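Local atomic coordinates of inositol-1-monophosphatase (Nostoc sp., PDB entry 5ZHH), a protein that probably hydrolyses inositol monophosphates to inositol and inorganic phosphate. Residues L193-V198 with G243-T248; S154-G159 with G205-G210; H197-R202 with I221-A226. All blocks are in the same frame, centred on the assembly; numbering follows the deposited sequence.

Interaction 1: residues L193-V198 with G243-T248; sequences LDLAHV and GRILAT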
ATOM      1  N   LEU A 193       5.057  -9.327 -17.582  1.00 23.87           N
ATOM      2  CA  LEU A 193       4.086  -8.300 -17.217  1.00 26.23           C
ATOM      3  C   LEU A 193       3.265  -7.856 -18.415  1.00 25.79           C
ATOM      4  O   LEU A 193       2.088  -7.512 -18.258  1.00 27.94           O
ATOM      5  CB  LEU A 193       4.779  -7.102 -16.567  1.00 24.72           C
ATOM      6  CG  LEU A 193       5.204  -7.355 -15.112  1.00 28.65           C
ATOM      7  CD1 LEU A 193       5.949  -6.153 -14.534  1.00 29.80           C
ATOM      8  CD2 LEU A 193       3.991  -7.706 -14.254  1.00 31.34           C
ATOM      9  N   ASP A 194       3.857  -7.847 -19.611  1.00 24.62           N
ATOM     10  CA  ASP A 194       3.070  -7.518 -20.791  1.00 23.67           C
ATOM     11  C   ASP A 194       1.926  -8.510 -20.971  1.00 22.29           C
ATOM     12  O   ASP A 194       0.785  -8.111 -21.213  1.00 20.98           O
ATOM     13  CB  ASP A 194       3.960  -7.471 -22.036  1.00 24.94           C
ATOM     14  CG  ASP A 194       4.934  -6.301 -22.012  1.00 25.84           C
ATOM     15  OD1 ASP A 194       4.681  -5.326 -21.264  1.00 26.79           O
ATOM     16  OD2 ASP A 194       5.928  -6.330 -22.770  1.00 25.96           O
ATOM     17  N   LEU A 195       2.204  -9.805 -20.806  1.00 23.04           N
ATOM     18  CA  LEU A 195       1.146 -10.810 -20.887  1.00 23.51           C
ATOM     19  C   LEU A 195       0.100 -10.602 -19.798  1.00 28.50           C
ATOM     20  O   LEU A 195      -1.111 -10.698 -20.057  1.00 23.38           O
ATOM     21  CB  LEU A 195       1.765 -12.204 -20.781  1.00 25.05           C
ATOM     22  CG  LEU A 195       2.481 -12.626 -22.072  1.00 26.20           C
ATOM     23  CD1 LEU A 195       3.505 -13.710 -21.796  1.00 25.14           C
ATOM     24  CD2 LEU A 195       1.454 -13.110 -23.074  1.00 25.89           C
ATOM     25  N   ALA A 196       0.549 -10.311 -18.572  1.00 25.42           N
ATOM     26  CA  ALA A 196      -0.376 -10.021 -17.484  1.00 24.18           C
ATOM     27  C   ALA A 196      -1.234  -8.799 -17.783  1.00 26.21           C
ATOM     28  O   ALA A 196      -2.402  -8.748 -17.376  1.00 24.75           O
ATOM     29  CB  ALA A 196       0.400  -9.820 -16.180  1.00 26.71           C
ATOM     30  N   HIS A 197      -0.677  -7.804 -18.487  1.00 24.84           N
ATOM     31  CA  HIS A 197      -1.460  -6.624 -18.840  1.00 26.44           C
ATOM     32  C   HIS A 197      -2.498  -6.924 -19.920  1.00 23.79           C
ATOM     33  O   HIS A 197      -3.563  -6.303 -19.935  1.00 26.54           O
ATOM     34  CB  HIS A 197      -0.546  -5.494 -19.301  1.00 29.69           C
ATOM     35  CG  HIS A 197       0.275  -4.894 -18.205  1.00 34.36           C
ATOM     36  ND1 HIS A 197       0.225  -5.340 -16.902  1.00 38.13           N
ATOM     37  CD2 HIS A 197       1.174  -3.882 -18.222  1.00 36.81           C
ATOM     38  CE1 HIS A 197       1.056  -4.629 -16.163  1.00 38.64           C
ATOM     39  NE2 HIS A 197       1.643  -3.737 -16.941  1.00 42.95           N
ATOM     40  N   VAL A 198      -2.206  -7.833 -20.852  1.00 26.62           N
ATOM     41  CA  VAL A 198      -3.271  -8.291 -21.743  1.00 25.37           C
ATOM     42  C   VAL A 198      -4.334  -9.031 -20.939  1.00 26.82           C
ATOM     43  O   VAL A 198      -5.540  -8.863 -21.163  1.00 25.42           O
ATOM     44  CB  VAL A 198      -2.714  -9.169 -22.880  1.00 25.47           C
ATOM     45  CG1 VAL A 198      -3.817  -9.460 -23.911  1.00 26.26           C
ATOM     46  CG2 VAL A 198      -1.543  -8.494 -23.572  1.00 23.73           C
ATOM     47  N   GLY A 243      10.454 -18.693 -30.393  1.00 37.33           N
ATOM     48  CA  GLY A 243      10.672 -17.413 -29.754  1.00 35.53           C
ATOM     49  C   GLY A 243       9.709 -16.318 -30.148  1.00 33.05           C
ATOM     50  O   GLY A 243       9.913 -15.167 -29.746  1.00 31.88           O
ATOM     51  N   ARG A 244       8.649 -16.637 -30.889  1.00 29.42           N
ATOM     52  CA  ARG A 244       7.675 -15.650 -31.332  1.00 28.78           C
ATOM     53  C   ARG A 244       6.329 -15.932 -30.693  1.00 29.16           C
ATOM     54  O   ARG A 244       5.938 -17.093 -30.532  1.00 29.48           O
ATOM     55  CB  ARG A 244       7.527 -15.625 -32.859  1.00 31.02           C
ATOM     56  CG  ARG A 244       8.839 -15.401 -33.575  1.00 30.95           C
ATOM     57  CD  ARG A 244       8.712 -15.435 -35.090  1.00 36.75           C
ATOM     58  NE  ARG A 244       9.828 -14.707 -35.684  1.00 41.21           N
ATOM     59  CZ  ARG A 244       9.718 -13.573 -36.366  1.00 40.65           C
ATOM     60  NH1 ARG A 244       8.528 -13.031 -36.580  1.00 38.89           N
ATOM     61  NH2 ARG A 244      10.809 -12.991 -36.846  1.00 44.85           N
ATOM     62  N   ILE A 245       5.630 -14.862 -30.323  1.00 28.73           N
ATOM     63  CA  ILE A 245       4.351 -14.982 -29.635  1.00 24.73           C
ATOM     64  C   ILE A 245       3.445 -13.839 -30.076  1.00 28.00           C
ATOM     65  O   ILE A 245       3.891 -12.699 -30.250  1.00 29.41           O
ATOM     66  CB  ILE A 245       4.546 -14.999 -28.103  1.00 24.00           C
ATOM     67  CG1 ILE A 245       3.188 -15.132 -27.403  1.00 24.19           C
ATOM     68  CG2 ILE A 245       5.291 -13.742 -27.649  1.00 24.34           C
ATOM     69  CD1 ILE A 245       3.276 -15.481 -25.914  1.00 26.20           C
ATOM     70  N   LEU A 246       2.169 -14.161 -30.286  1.00 28.51           N
ATOM     71  CA  LEU A 246       1.115 -13.178 -30.521  1.00 27.79           C
ATOM     72  C   LEU A 246       0.021 -13.438 -29.496  1.00 27.49           C
ATOM     73  O   LEU A 246      -0.558 -14.528 -29.477  1.00 27.90           O
ATOM     74  CB  LEU A 246       0.551 -13.288 -31.940  1.00 26.02           C
ATOM     75  CG  LEU A 246      -0.729 -12.501 -32.227  1.00 26.91           C
ATOM     76  CD1 LEU A 246      -0.473 -11.009 -32.036  1.00 27.92           C
ATOM     77  CD2 LEU A 246      -1.226 -12.782 -33.646  1.00 29.74           C
ATOM     78  N   ALA A 247      -0.257 -12.451 -28.644  1.00 25.48           N
ATOM     79  CA  ALA A 247      -1.121 -12.657 -27.482  1.00 24.29           C
ATOM     80  C   ALA A 247      -2.079 -11.484 -27.345  1.00 24.04           C
ATOM     81  O   ALA A 247      -1.640 -10.346 -27.153  1.00 25.32           O
ATOM     82  CB  ALA A 247      -0.279 -12.816 -26.212  1.00 25.14           C
ATOM     83  N   THR A 248      -3.385 -11.747 -27.453  1.00 25.21           N
ATOM     84  CA  THR A 248      -4.368 -10.670 -27.520  1.00 23.99           C
ATOM     85  C   THR A 248      -5.597 -11.013 -26.697  1.00 24.34           C
ATOM     86  O   THR A 248      -5.733 -12.121 -26.162  1.00 23.64           O
ATOM     87  CB  THR A 248      -4.808 -10.383 -28.961  1.00 23.46           C
ATOM     88  OG1 THR A 248      -5.672 -11.435 -29.405  1.00 25.60           O
ATOM     89  CG2 THR A 248      -3.607 -10.263 -29.904  1.00 23.62           C
TER

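Interaction 2: residues S154-G159 with G205-G210; sequences SLLVTG and GYWERG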
ATOM      1  N   SER A 154      -7.119   0.231 -30.402  1.00 31.12           N
ATOM      2  CA  SER A 154      -6.399  -0.671 -29.523  1.00 30.17           C
ATOM      3  C   SER A 154      -5.148  -0.010 -28.966  1.00 28.06           C
ATOM      4  O   SER A 154      -4.600   0.931 -29.539  1.00 26.69           O
ATOM      5  CB  SER A 154      -6.009  -1.950 -30.272  1.00 34.46           C
ATOM      6  OG  SER A 154      -7.152  -2.692 -30.665  1.00 37.95           O
ATOM      7  N   LEU A 155      -4.713  -0.523 -27.819  1.00 24.01           N
ATOM      8  CA  LEU A 155      -3.430  -0.191 -27.220  1.00 24.82           C
ATOM      9  C   LEU A 155      -2.639  -1.486 -27.153  1.00 26.35           C
ATOM     10  O   LEU A 155      -3.128  -2.482 -26.609  1.00 26.70           O
ATOM     11  CB  LEU A 155      -3.596   0.411 -25.820  1.00 24.46           C
ATOM     12  CG  LEU A 155      -2.313   0.880 -25.124  1.00 24.69           C
ATOM     13  CD1 LEU A 155      -1.665   2.038 -25.873  1.00 25.13           C
ATOM     14  CD2 LEU A 155      -2.585   1.264 -23.670  1.00 24.30           C
ATOM     15  N   LEU A 156      -1.440  -1.481 -27.719  1.00 24.10           N
ATOM     16  CA  LEU A 156      -0.623  -2.681 -27.803  1.00 23.73           C
ATOM     17  C   LEU A 156       0.680  -2.487 -27.039  1.00 20.64           C
ATOM     18  O   LEU A 156       0.983  -1.402 -26.540  1.00 21.22           O
ATOM     19  CB  LEU A 156      -0.328  -3.037 -29.267  1.00 21.43           C
ATOM     20  CG  LEU A 156      -1.532  -3.137 -30.207  1.00 23.69           C
ATOM     21  CD1 LEU A 156      -1.037  -3.500 -31.614  1.00 22.42           C
ATOM     22  CD2 LEU A 156      -2.560  -4.133 -29.722  1.00 26.31           C
ATOM     23  N   VAL A 157       1.452  -3.568 -26.948  1.00 22.34           N
ATOM     24  CA  VAL A 157       2.773  -3.525 -26.332  1.00 23.24           C
ATOM     25  C   VAL A 157       3.653  -4.545 -27.043  1.00 22.16           C
ATOM     26  O   VAL A 157       3.170  -5.564 -27.541  1.00 24.64           O
ATOM     27  CB  VAL A 157       2.685  -3.781 -24.800  1.00 23.41           C
ATOM     28  CG1 VAL A 157       2.036  -5.131 -24.505  1.00 25.35           C
ATOM     29  CG2 VAL A 157       4.064  -3.662 -24.121  1.00 24.45           C
ATOM     30  N   THR A 158       4.951  -4.261 -27.104  1.00 21.11           N
ATOM     31  CA  THR A 158       5.896  -5.166 -27.740  1.00 22.25           C
ATOM     32  C   THR A 158       7.256  -4.979 -27.086  1.00 23.36           C
ATOM     33  O   THR A 158       7.417  -4.186 -26.152  1.00 23.65           O
ATOM     34  CB  THR A 158       5.963  -4.948 -29.271  1.00 23.83           C
ATOM     35  OG1 THR A 158       6.665  -6.042 -29.872  1.00 24.31           O
ATOM     36  CG2 THR A 158       6.687  -3.650 -29.623  1.00 24.70           C
ATOM     37  N   GLY A 159       8.227  -5.762 -27.545  1.00 24.91           N
ATOM     38  CA  GLY A 159       9.581  -5.687 -27.036  1.00 26.76           C
ATOM     39  C   GLY A 159      10.579  -5.939 -28.148  1.00 27.06           C
ATOM     40  O   GLY A 159      10.206  -6.235 -29.282  1.00 27.97           O
ATOM     41  N   GLY A 205      -3.361  -6.262 -26.785  1.00 23.28           N
ATOM     42  CA  GLY A 205      -2.574  -7.249 -27.494  1.00 24.24           C
ATOM     43  C   GLY A 205      -1.096  -6.997 -27.321  1.00 23.81           C
ATOM     44  O   GLY A 205      -0.663  -5.885 -27.003  1.00 22.20           O
ATOM     45  N   TYR A 206      -0.330  -8.056 -27.546  1.00 22.79           N
ATOM     46  CA  TYR A 206       1.104  -8.080 -27.317  1.00 22.87           C
ATOM     47  C   TYR A 206       1.714  -9.027 -28.340  1.00 26.23           C
ATOM     48  O   TYR A 206       1.125 -10.067 -28.649  1.00 28.37           O
ATOM     49  CB  TYR A 206       1.408  -8.521 -25.872  1.00 23.99           C
ATOM     50  CG  TYR A 206       2.783  -9.124 -25.646  1.00 25.48           C
ATOM     51  CD1 TYR A 206       3.935  -8.349 -25.734  1.00 25.14           C
ATOM     52  CD2 TYR A 206       2.924 -10.479 -25.345  1.00 26.59           C
ATOM     53  CE1 TYR A 206       5.191  -8.909 -25.519  1.00 25.95           C
ATOM     54  CE2 TYR A 206       4.171 -11.043 -25.136  1.00 24.27           C
ATOM     55  CZ  TYR A 206       5.293 -10.259 -25.226  1.00 24.88           C
ATOM     56  OH  TYR A 206       6.531 -10.824 -25.030  1.00 28.32           O
ATOM     57  N   TRP A 207       2.850  -8.639 -28.913  1.00 28.21           N
ATOM     58  CA  TRP A 207       3.603  -9.535 -29.780  1.00 25.62           C
ATOM     59  C   TRP A 207       5.085  -9.308 -29.539  1.00 25.46           C
ATOM     60  O   TRP A 207       5.501  -8.209 -29.170  1.00 26.49           O
ATOM     61  CB  TRP A 207       3.259  -9.336 -31.267  1.00 25.91           C
ATOM     62  CG  TRP A 207       4.015  -8.223 -31.917  1.00 27.97           C
ATOM     63  CD1 TRP A 207       5.162  -8.327 -32.664  1.00 28.42           C
ATOM     64  CD2 TRP A 207       3.689  -6.830 -31.875  1.00 26.63           C
ATOM     65  NE1 TRP A 207       5.562  -7.084 -33.093  1.00 27.52           N
ATOM     66  CE2 TRP A 207       4.676  -6.147 -32.625  1.00 28.09           C
ATOM     67  CE3 TRP A 207       2.653  -6.092 -31.288  1.00 24.46           C
ATOM     68  CZ2 TRP A 207       4.665  -4.761 -32.790  1.00 28.24           C
ATOM     69  CZ3 TRP A 207       2.644  -4.715 -31.450  1.00 25.41           C
ATOM     70  CH2 TRP A 207       3.646  -4.063 -32.201  1.00 28.04           C
ATOM     71  N   GLU A 208       5.881 -10.356 -29.746  1.00 25.52           N
ATOM     72  CA  GLU A 208       7.318 -10.216 -29.554  1.00 26.08           C
ATOM     73  C   GLU A 208       8.033 -11.401 -30.188  1.00 25.67           C
ATOM     74  O   GLU A 208       7.475 -12.498 -30.285  1.00 27.94           O
ATOM     75  CB  GLU A 208       7.673 -10.114 -28.057  1.00 25.80           C
ATOM     76  CG  GLU A 208       9.117  -9.700 -27.830  1.00 27.82           C
ATOM     77  CD  GLU A 208       9.400  -9.206 -26.424  1.00 30.93           C
ATOM     78  OE1 GLU A 208       8.533  -9.342 -25.527  1.00 33.82           O
ATOM     79  OE2 GLU A 208      10.509  -8.674 -26.222  1.00 31.60           O
ATOM     80  N   ARG A 209       9.262 -11.159 -30.633  1.00 25.48           N
ATOM     81  CA  ARG A 209      10.163 -12.210 -31.074  1.00 24.22           C
ATOM     82  C   ARG A 209      11.361 -12.278 -30.139  1.00 27.88           C
ATOM     83  O   ARG A 209      11.634 -11.349 -29.372  1.00 30.90           O
ATOM     84  CB  ARG A 209      10.638 -11.980 -32.517  1.00 26.66           C
ATOM     85  CG  ARG A 209      11.513 -10.752 -32.696  1.00 27.42           C
ATOM     86  CD  ARG A 209      12.265 -10.774 -34.023  1.00 30.84           C
ATOM     87  NE  ARG A 209      13.278 -11.825 -34.077  1.00 33.87           N
ATOM     88  CZ  ARG A 209      14.507 -11.706 -33.585  1.00 37.80           C
ATOM     89  NH1 ARG A 209      14.890 -10.579 -32.993  1.00 34.59           N
ATOM     90  NH2 ARG A 209      15.358 -12.718 -33.684  1.00 40.79           N
ATOM     91  N   GLY A 210      12.065 -13.403 -30.197  1.00 27.96           N
ATOM     92  CA  GLY A 210      13.242 -13.580 -29.372  1.00 28.96           C
ATOM     93  C   GLY A 210      12.948 -13.810 -27.908  1.00 32.07           C
ATOM     94  O   GLY A 210      13.799 -13.515 -27.061  1.00 31.22           O
TER
HETATM   95  O   HOH W   1      10.958  -8.592 -30.460  1.00 25.57           O

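Interaction 3: residues H197-R202 with I221-A226; sequences HVACGR and ILLEEA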
ATOM      1  N   HIS A 197      -0.677  -7.804 -18.487  1.00 24.84           N
ATOM      2  CA  HIS A 197      -1.460  -6.624 -18.840  1.00 26.44           C
ATOM      3  C   HIS A 197      -2.498  -6.924 -19.920  1.00 23.79           C
ATOM      4  O   HIS A 197      -3.563  -6.303 -19.935  1.00 26.54           O
ATOM      5  CB  HIS A 197      -0.546  -5.494 -19.301  1.00 29.69           C
ATOM      6  CG  HIS A 197       0.275  -4.894 -18.205  1.00 34.36           C
ATOM      7  ND1 HIS A 197       0.225  -5.340 -16.902  1.00 38.13           N
ATOM      8  CD2 HIS A 197       1.174  -3.882 -18.222  1.00 36.81           C
ATOM      9  CE1 HIS A 197       1.056  -4.629 -16.163  1.00 38.64           C
ATOM     10  NE2 HIS A 197       1.643  -3.737 -16.941  1.00 42.95           N
ATOM     11  N   VAL A 198      -2.206  -7.833 -20.852  1.00 26.62           N
ATOM     12  CA  VAL A 198      -3.271  -8.291 -21.743  1.00 25.37           C
ATOM     13  C   VAL A 198      -4.334  -9.031 -20.939  1.00 26.82           C
ATOM     14  O   VAL A 198      -5.540  -8.863 -21.163  1.00 25.42           O
ATOM     15  CB  VAL A 198      -2.714  -9.169 -22.880  1.00 25.47           C
ATOM     16  CG1 VAL A 198      -3.817  -9.460 -23.911  1.00 26.26           C
ATOM     17  CG2 VAL A 198      -1.543  -8.494 -23.572  1.00 23.73           C
ATOM     18  N   ALA A 199      -3.903  -9.851 -19.981  1.00 26.39           N
ATOM     19  CA  ALA A 199      -4.840 -10.688 -19.234  1.00 28.23           C
ATOM     20  C   ALA A 199      -5.867  -9.862 -18.465  1.00 27.74           C
ATOM     21  O   ALA A 199      -7.032 -10.259 -18.360  1.00 30.88           O
ATOM     22  CB  ALA A 199      -4.077 -11.607 -18.284  1.00 25.21           C
ATOM     23  N   CYS A 200      -5.471  -8.710 -17.927  1.00 30.50           N
ATOM     24  CA  CYS A 200      -6.407  -7.902 -17.156  1.00 36.45           C
ATOM     25  C   CYS A 200      -6.967  -6.721 -17.943  1.00 28.76           C
ATOM     26  O   CYS A 200      -7.663  -5.884 -17.364  1.00 27.13           O
ATOM     27  CB  CYS A 200      -5.760  -7.417 -15.856  1.00 47.76           C
ATOM     28  SG  CYS A 200      -4.329  -6.350 -16.039  1.00 55.88           S
ATOM     29  N   GLY A 201      -6.694  -6.643 -19.245  1.00 26.49           N
ATOM     30  CA  GLY A 201      -7.321  -5.664 -20.109  1.00 26.45           C
ATOM     31  C   GLY A 201      -6.651  -4.308 -20.181  1.00 27.24           C
ATOM     32  O   GLY A 201      -7.199  -3.401 -20.823  1.00 27.08           O
ATOM     33  N   ARG A 202      -5.464  -4.151 -19.591  1.00 23.23           N
ATOM     34  CA  ARG A 202      -4.775  -2.865 -19.642  1.00 21.84           C
ATOM     35  C   ARG A 202      -4.216  -2.573 -21.030  1.00 24.43           C
ATOM     36  O   ARG A 202      -4.009  -1.408 -21.383  1.00 24.41           O
ATOM     37  CB  ARG A 202      -3.650  -2.838 -18.614  1.00 24.96           C
ATOM     38  CG  ARG A 202      -4.156  -2.741 -17.167  1.00 26.66           C
ATOM     39  CD  ARG A 202      -3.048  -3.089 -16.195  1.00 27.87           C
ATOM     40  NE  ARG A 202      -3.514  -3.063 -14.809  1.00 29.20           N
ATOM     41  CZ  ARG A 202      -2.729  -3.260 -13.754  1.00 29.74           C
ATOM     42  NH1 ARG A 202      -3.239  -3.222 -12.531  1.00 29.26           N
ATOM     43  NH2 ARG A 202      -1.438  -3.503 -13.923  1.00 28.67           N
ATOM     44  N   ILE A 221      -0.992 -19.096 -19.922  1.00 28.08           N
ATOM     45  CA  ILE A 221      -2.176 -19.710 -19.324  1.00 29.25           C
ATOM     46  C   ILE A 221      -3.012 -18.661 -18.598  1.00 28.50           C
ATOM     47  O   ILE A 221      -4.248 -18.705 -18.632  1.00 28.40           O
ATOM     48  CB  ILE A 221      -1.790 -20.888 -18.404  1.00 30.99           C
ATOM     49  CG1 ILE A 221      -3.047 -21.543 -17.822  1.00 31.26           C
ATOM     50  CG2 ILE A 221      -0.872 -20.453 -17.269  1.00 28.31           C
ATOM     51  CD1 ILE A 221      -3.994 -22.117 -18.874  1.00 32.18           C
ATOM     52  N   LEU A 222      -2.355 -17.691 -17.952  1.00 26.73           N
ATOM     53  CA  LEU A 222      -3.069 -16.570 -17.347  1.00 27.66           C
ATOM     54  C   LEU A 222      -3.960 -15.876 -18.364  1.00 27.46           C
ATOM     55  O   LEU A 222      -5.145 -15.632 -18.112  1.00 27.08           O
ATOM     56  CB  LEU A 222      -2.071 -15.568 -16.769  1.00 26.08           C
ATOM     57  CG  LEU A 222      -2.688 -14.358 -16.066  1.00 26.10           C
ATOM     58  CD1 LEU A 222      -3.231 -14.783 -14.693  1.00 24.37           C
ATOM     59  CD2 LEU A 222      -1.678 -13.225 -15.923  1.00 25.93           C
ATOM     60  N   LEU A 223      -3.397 -15.557 -19.532  1.00 25.85           N
ATOM     61  CA  LEU A 223      -4.158 -14.838 -20.544  1.00 24.14           C
ATOM     62  C   LEU A 223      -5.289 -15.701 -21.083  1.00 24.92           C
ATOM     63  O   LEU A 223      -6.416 -15.222 -21.257  1.00 25.89           O
ATOM     64  CB  LEU A 223      -3.225 -14.395 -21.677  1.00 22.71           C
ATOM     65  CG  LEU A 223      -3.890 -13.755 -22.893  1.00 26.24           C
ATOM     66  CD1 LEU A 223      -4.719 -12.574 -22.447  1.00 25.62           C
ATOM     67  CD2 LEU A 223      -2.834 -13.300 -23.895  1.00 22.65           C
ATOM     68  N   GLU A 224      -5.016 -16.983 -21.334  1.00 25.25           N
ATOM     69  CA  GLU A 224      -6.065 -17.864 -21.835  1.00 28.73           C
ATOM     70  C   GLU A 224      -7.205 -18.009 -20.834  1.00 27.69           C
ATOM     71  O   GLU A 224      -8.381 -17.964 -21.214  1.00 29.62           O
ATOM     72  CB  GLU A 224      -5.476 -19.228 -22.195  1.00 30.32           C
ATOM     73  CG  GLU A 224      -4.549 -19.169 -23.416  1.00 30.29           C
ATOM     74  CD  GLU A 224      -3.928 -20.513 -23.738  1.00 33.67           C
ATOM     75  OE1 GLU A 224      -3.660 -20.775 -24.926  1.00 36.13           O
ATOM     76  OE2 GLU A 224      -3.722 -21.320 -22.806  1.00 35.22           O
ATOM     77  N   GLU A 225      -6.878 -18.171 -19.548  1.00 28.48           N
ATOM     78  CA  GLU A 225      -7.921 -18.251 -18.530  1.00 29.71           C
ATOM     79  C   GLU A 225      -8.703 -16.949 -18.424  1.00 29.43           C
ATOM     80  O   GLU A 225      -9.886 -16.961 -18.068  1.00 32.11           O
ATOM     81  CB  GLU A 225      -7.307 -18.621 -17.177  1.00 33.66           C
ATOM     82  CG  GLU A 225      -7.019 -20.113 -17.021  1.00 34.81           C
ATOM     83  CD  GLU A 225      -8.272 -20.966 -17.128  1.00 35.41           C
ATOM     84  OE1 GLU A 225      -9.219 -20.732 -16.343  1.00 37.45           O
ATOM     85  OE2 GLU A 225      -8.315 -21.856 -18.004  1.00 32.50           O
ATOM     86  N   ALA A 226      -8.060 -15.818 -18.707  1.00 26.14           N
ATOM     87  CA  ALA A 226      -8.724 -14.520 -18.697  1.00 26.72           C
ATOM     88  C   ALA A 226      -9.586 -14.282 -19.930  1.00 29.48           C
ATOM     89  O   ALA A 226     -10.230 -13.230 -20.024  1.00 29.83           O
ATOM     90  CB  ALA A 226      -7.688 -13.398 -18.579  1.00 22.66           C
TER

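Interaction 1: residues L193-V198 with G243-T248
L195 and V198, one helical turn apart, rest on I245, A247 and T248, joining helix 191-199 to a strand of the smaller, mixed sheet in the layered alpha/beta sandwich of the inositol monophosphatase fold. The helix lies on the face of the sheet that carries the side chains of I245 and A247. Over these short segments the two axes pass 8.7 Å apart, and their directions differ by 31°.

The close part of the contact is at L195: its CD2 methyl touches A247 CB at 3.6 Å. The small alanine lets the leucine branch come down almost onto the strand. L195 CG stands opposite its own carbonyl carbon (chi1 -75°), which carries CD2 out from the helix flank to the strand. Toward the start of the strand the fit is slacker: the same CD2 meets I245 CD1 tip to tip at 4.1 Å, and the isoleucine, fully extended, also leans on V220 and Y206.

All five touching residues are buried, so this contact has no solvent side. The contrast is between the two faces of the strand. L246 points away from helix 191-199 into helix 253-261, and the hydroxyl of T248 likewise turns aside, bonded to H253 and G250.

At the end of the strand V198 takes over from L195. Its CG1 methyl lies over the backbone of T248, 3.7 Å from T248 C, while CG1 and CG2 straddle the carbonyl oxygen of A247, each 4.0 Å from A247 O.

Interaction 2: residues S154-G159 with G205-G210
The indole of W207 carries T158 on one face: T158 CB sits 3.6 Å from the centroid of the six-membered ring and 6° off its normal, a CH-pi contact, and T158 OG1 also lies above that face. L156 CD1 reaches the ring obliquely, 3.9 Å from W207 CZ3, and outside the two segments Y233 meets the indole with its ring turned nearly perpendicular. The Y206 ring is approached at its edge instead. V157 O lies near its plane, and the hydroxyl at the far end, Y206 OH, donates to E208 OE1 at 2.5 Å, reaching the anti side of the carboxylate, slightly out of its plane. The other oxygen, E208 OE2, is pressed against G159 CA at 3.2 Å, where glycine leaves room for it.

T158 OG1 has two hydrogen-bond partners, W207 O and N171 ND2. Held anti to the backbone N (chi1 -167°), T158 OG1 donates to W207 O at 2.6 Å, the hydroxyl lying 33° off the plane of that carbonyl. N171 also bonds to the indole NE1 and so links both residues.

Backbone pairing is parallel but sparse: V157 N donates to G205 O at 3.1 Å, and W207 N reaches V157 O weakly. Past the strands, a water joins G159 O to R209 N. G159 N and G205 N are buried without a partner.

L156, T158 and W207 face helix 172-181, whereas V157 and Y206 face helix 191-199. Neighbouring parallel strands with a helix layer on each face are characteristic of the smaller sheet of the inositol monophosphatase sandwich.

Interaction 3: residues H197-R202 with I221-A226
A199 is the bump of this contact, and the hollow is formed by L222, L223 and A226 on helix 213-225. The backbones come close, 4.4 Å between A199 CA and L223 CA, as the methyl side chain of A199 allows. That methyl, A199 CB, settles against L222 CD2 at 3.7 Å and lies 4.0 Å from A226 CB.

L223 closes the hollow from the side. With CG anti to the backbone N (chi1 174°), its CD1 bends over the other helix and fills the groove between V198 and A199, 3.6 Å from V198 CG1 and 3.7 Å from A199 CA. The two side chains V198 and L223 pass each other at a slant, so one valine methyl nests against both methyls of the leucine fork. At the other end of the interface A226 CB presses on the backbone and stands 3.2 Å from A199 O.

Just beyond the contact, helix 191-199 ends in a Schellman motif: G201 N bonds to V198 O, R202 N reaches H197 O weakly, and G201 takes a positive phi of 86°. The chain thereby turns away from helix 213-225. L222 and A226 also touch A136 of the larger sheet.

The charged ends face other partners: R202 forms a salt bridge with E126, and E225 accepts from the backbone N-H groups of G133 and G135. Between the two helix ends the atoms that meet are apolar side-chain carbons and backbone, so cohesion here should come from burial and close shape-matching, without polar bonds to set the alignment.

How the interactions relate
The three contacts lie in one layered unit. Interactions 1 and 2 have centres about 6 Å apart and meet in the smaller sheet, where strands 205-208 and 245-248 are neighbours bonded at A247 O to Y206 N and at I245 N to E208 O. Interactions 1 and 3 share helix 191-199, their centres about 8 Å apart; L223 touches A247 as well. Interactions 2 and 3 are about 13 Å apart, bridged by V198 against Y206. Along the chain the order is 154-159, 193-202, 205-210, 221-226, 243-248, so the segments interleave. Helices 191-199 and 213-225 lie between the two sheets, and their meeting surfaces here are mainly apolar.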